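Phosphoglucomutase/phosphomannomutase family protein (Burkholderia thailandensis, PDB 3UW2) probably catalyses intramolecular phosphoryl transfer on hexose phosphates as a metal-dependent member of the phosphohexose mutase family, here with zinc bound. Local coordinates at residues A313-E318 with N386-A391. Numbering follows the deposited sequence.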
loop_
_atom_site.group_PDB
_atom_site.type_symbol
_atom_site.label_atom_id
_atom_site.label_comp_id
_atom_site.label_asym_id
_atom_site.label_seq_id
_atom_site.Cartn_x
_atom_site.Cartn_y
_atom_site.Cartn_z
ATOM N N ALA A 313 1.647 3.486 -20.059
ATOM C CA ALA A 313 2.882 3.737 -20.815
ATOM C C ALA A 313 2.704 4.944 -21.759
ATOM O O ALA A 313 3.515 5.884 -21.737
ATOM C CB ALA A 313 3.290 2.496 -21.626
ATOM N N ARG A 314 1.658 4.881 -22.600
ATOM C CA ARG A 314 1.392 5.906 -23.601
ATOM C C ARG A 314 1.066 7.261 -22.928
ATOM O O ARG A 314 1.606 8.328 -23.288
ATOM C CB ARG A 314 0.225 5.469 -24.495
ATOM C CG ARG A 314 -0.116 6.530 -25.547
ATOM C CD ARG A 314 -1.399 6.212 -26.333
ATOM N NE ARG A 314 -1.012 5.348 -27.435
ATOM C CZ ARG A 314 -0.333 5.749 -28.520
ATOM N NH1 ARG A 314 0.009 7.022 -28.680
ATOM N NH2 ARG A 314 -0.005 4.878 -29.463
ATOM N N TRP A 315 0.221 7.200 -21.906
ATOM C CA TRP A 315 -0.123 8.390 -21.151
ATOM C C TRP A 315 1.120 9.070 -20.615
ATOM O O TRP A 315 1.316 10.313 -20.799
ATOM C CB TRP A 315 -1.056 7.981 -20.037
ATOM C CG TRP A 315 -1.427 9.120 -19.153
ATOM C CD1 TRP A 315 -0.753 9.554 -18.028
ATOM C CD2 TRP A 315 -2.580 10.045 -19.298
ATOM N NE1 TRP A 315 -1.383 10.642 -17.490
ATOM C CE2 TRP A 315 -2.495 10.969 -18.177
ATOM C CE3 TRP A 315 -3.644 10.164 -20.196
ATOM C CZ2 TRP A 315 -3.427 11.980 -17.983
ATOM C CZ3 TRP A 315 -4.606 11.185 -19.982
ATOM C CH2 TRP A 315 -4.482 12.080 -18.907
ATOM N N VAL A 316 1.977 8.290 -19.960
ATOM C CA VAL A 316 3.169 8.887 -19.330
ATOM C C VAL A 316 4.083 9.507 -20.406
ATOM O O VAL A 316 4.562 10.636 -20.224
ATOM C CB VAL A 316 3.987 7.880 -18.478
ATOM C CG1 VAL A 316 5.411 8.417 -18.185
ATOM C CG2 VAL A 316 3.213 7.535 -17.182
ATOM N N ARG A 317 4.233 8.831 -21.539
ATOM C CA ARG A 317 5.038 9.392 -22.653
ATOM C C ARG A 317 4.465 10.638 -23.241
ATOM O O ARG A 317 5.211 11.597 -23.465
ATOM C CB ARG A 317 5.307 8.419 -23.776
ATOM C CG ARG A 317 6.228 7.306 -23.357
ATOM C CD ARG A 317 6.424 6.384 -24.530
ATOM N NE ARG A 317 6.653 5.017 -24.062
ATOM C CZ ARG A 317 5.847 4.002 -24.377
ATOM N NH1 ARG A 317 4.791 4.193 -25.179
ATOM N NH2 ARG A 317 6.113 2.797 -23.923
ATOM N N GLU A 318 3.149 10.648 -23.443
ATOM C CA GLU A 318 2.489 11.808 -24.030
ATOM C C GLU A 318 2.528 12.965 -23.068
ATOM O O GLU A 318 2.535 14.106 -23.491
ATOM C CB GLU A 318 1.053 11.482 -24.547
ATOM C CG GLU A 318 1.128 10.559 -25.758
ATOM C CD GLU A 318 -0.203 10.073 -26.308
ATOM O OE1 GLU A 318 -1.253 10.238 -25.674
ATOM O OE2 GLU A 318 -0.188 9.495 -27.435
ATOM N N ASN A 386 -13.824 10.365 -14.386
ATOM C CA ASN A 386 -14.428 9.441 -15.359
ATOM C C ASN A 386 -13.814 9.534 -16.745
ATOM O O ASN A 386 -13.858 8.572 -17.503
ATOM C CB ASN A 386 -15.969 9.553 -15.433
ATOM C CG ASN A 386 -16.646 8.988 -14.160
ATOM O OD1 ASN A 386 -16.272 7.905 -13.672
ATOM N ND2 ASN A 386 -17.623 9.728 -13.609
ATOM N N GLY A 387 -13.293 10.697 -17.093
ATOM C CA GLY A 387 -12.792 10.876 -18.431
ATOM C C GLY A 387 -11.339 10.413 -18.584
ATOM O O GLY A 387 -10.841 10.426 -19.688
ATOM N N LEU A 388 -10.673 10.012 -17.488
ATOM C CA LEU A 388 -9.364 9.332 -17.584
ATOM C C LEU A 388 -9.479 8.146 -18.525
ATOM O O LEU A 388 -10.550 7.621 -18.675
ATOM C CB LEU A 388 -8.872 8.924 -16.192
ATOM C CG LEU A 388 -8.368 10.137 -15.350
ATOM C CD1 LEU A 388 -8.379 9.771 -13.891
ATOM C CD2 LEU A 388 -6.967 10.479 -15.769
ATOM N N PRO A 389 -8.383 7.776 -19.218
ATOM C CA PRO A 389 -8.416 6.624 -20.127
ATOM C C PRO A 389 -8.900 5.373 -19.364
ATOM O O PRO A 389 -8.606 5.210 -18.176
ATOM C CB PRO A 389 -6.938 6.442 -20.521
ATOM C CG PRO A 389 -6.274 7.790 -20.277
ATOM C CD PRO A 389 -7.103 8.509 -19.257
ATOM N N ASN A 390 -9.561 4.473 -20.071
ATOM C CA ASN A 390 -10.229 3.316 -19.476
ATOM C C ASN A 390 -10.206 2.187 -20.491
ATOM O O ASN A 390 -9.848 2.431 -21.646
ATOM C CB ASN A 390 -11.702 3.674 -19.120
ATOM C CG ASN A 390 -12.192 2.931 -17.874
ATOM O OD1 ASN A 390 -11.454 2.132 -17.258
ATOM N ND2 ASN A 390 -13.421 3.200 -17.479
ATOM N N ALA A 391 -10.566 0.964 -20.101
ATOM C CA ALA A 391 -10.530 -0.181 -21.055
ATOM C C ALA A 391 -11.453 -1.225 -20.512
ATOM O O ALA A 391 -11.956 -1.037 -19.475
ATOM C CB ALA A 391 -9.114 -0.713 -21.156
#
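Trp315 reaches from helix 311-318 to the ring of Pro389, in the loop between helix 381-386 and strand 392-398. Pro389 meets the six-membered ring of the indole at CE3 and CZ3: Trp315 CE3 lies 3.5 Å from Pro389 CG, and Trp315 CZ3 is 3.7 Å from Pro389 CD. The side chains cross at about a right angle, and Pro389 CG approaches the indole obliquely, so this is apolar packing of the CG and CD atoms of the proline ring against an aromatic rather than a flat stack. With Trp315 CG anti to its backbone nitrogen (chi1 177°), the indole extends from the helix toward the loop, although the nearest CA atoms, those of Trp315 and Pro389, remain 8.5 Å apart. Leu388 adds one branch farther along the same ring, its CD2 standing 4.3 Å from Trp315 CH2, a looser touch than that of the proline. No hydrogen bond links the two segments; the indole NE1 instead makes a weak one to the carbonyl of Met287, and Lys319 forms a cation-pi contact with the ring. Helix 282-296 also fastens the loop: Arg284 donates to the carbonyls of both Leu388 and Pro389, while the Pro389 side chain touches Met287. The salt bridge between Arg314 and Glu318 lies within the helix and does not touch the loop. A glycerol molecule, probably from crystallisation, lies beside the indole. The arrangement is peripheral packing in the third alpha/beta/alpha domain of the phosphohexose mutase fold, away from the zinc site: a helix-borne tryptophan meets the segment leading into the first strand of the C-terminal domain's antiparallel sheet.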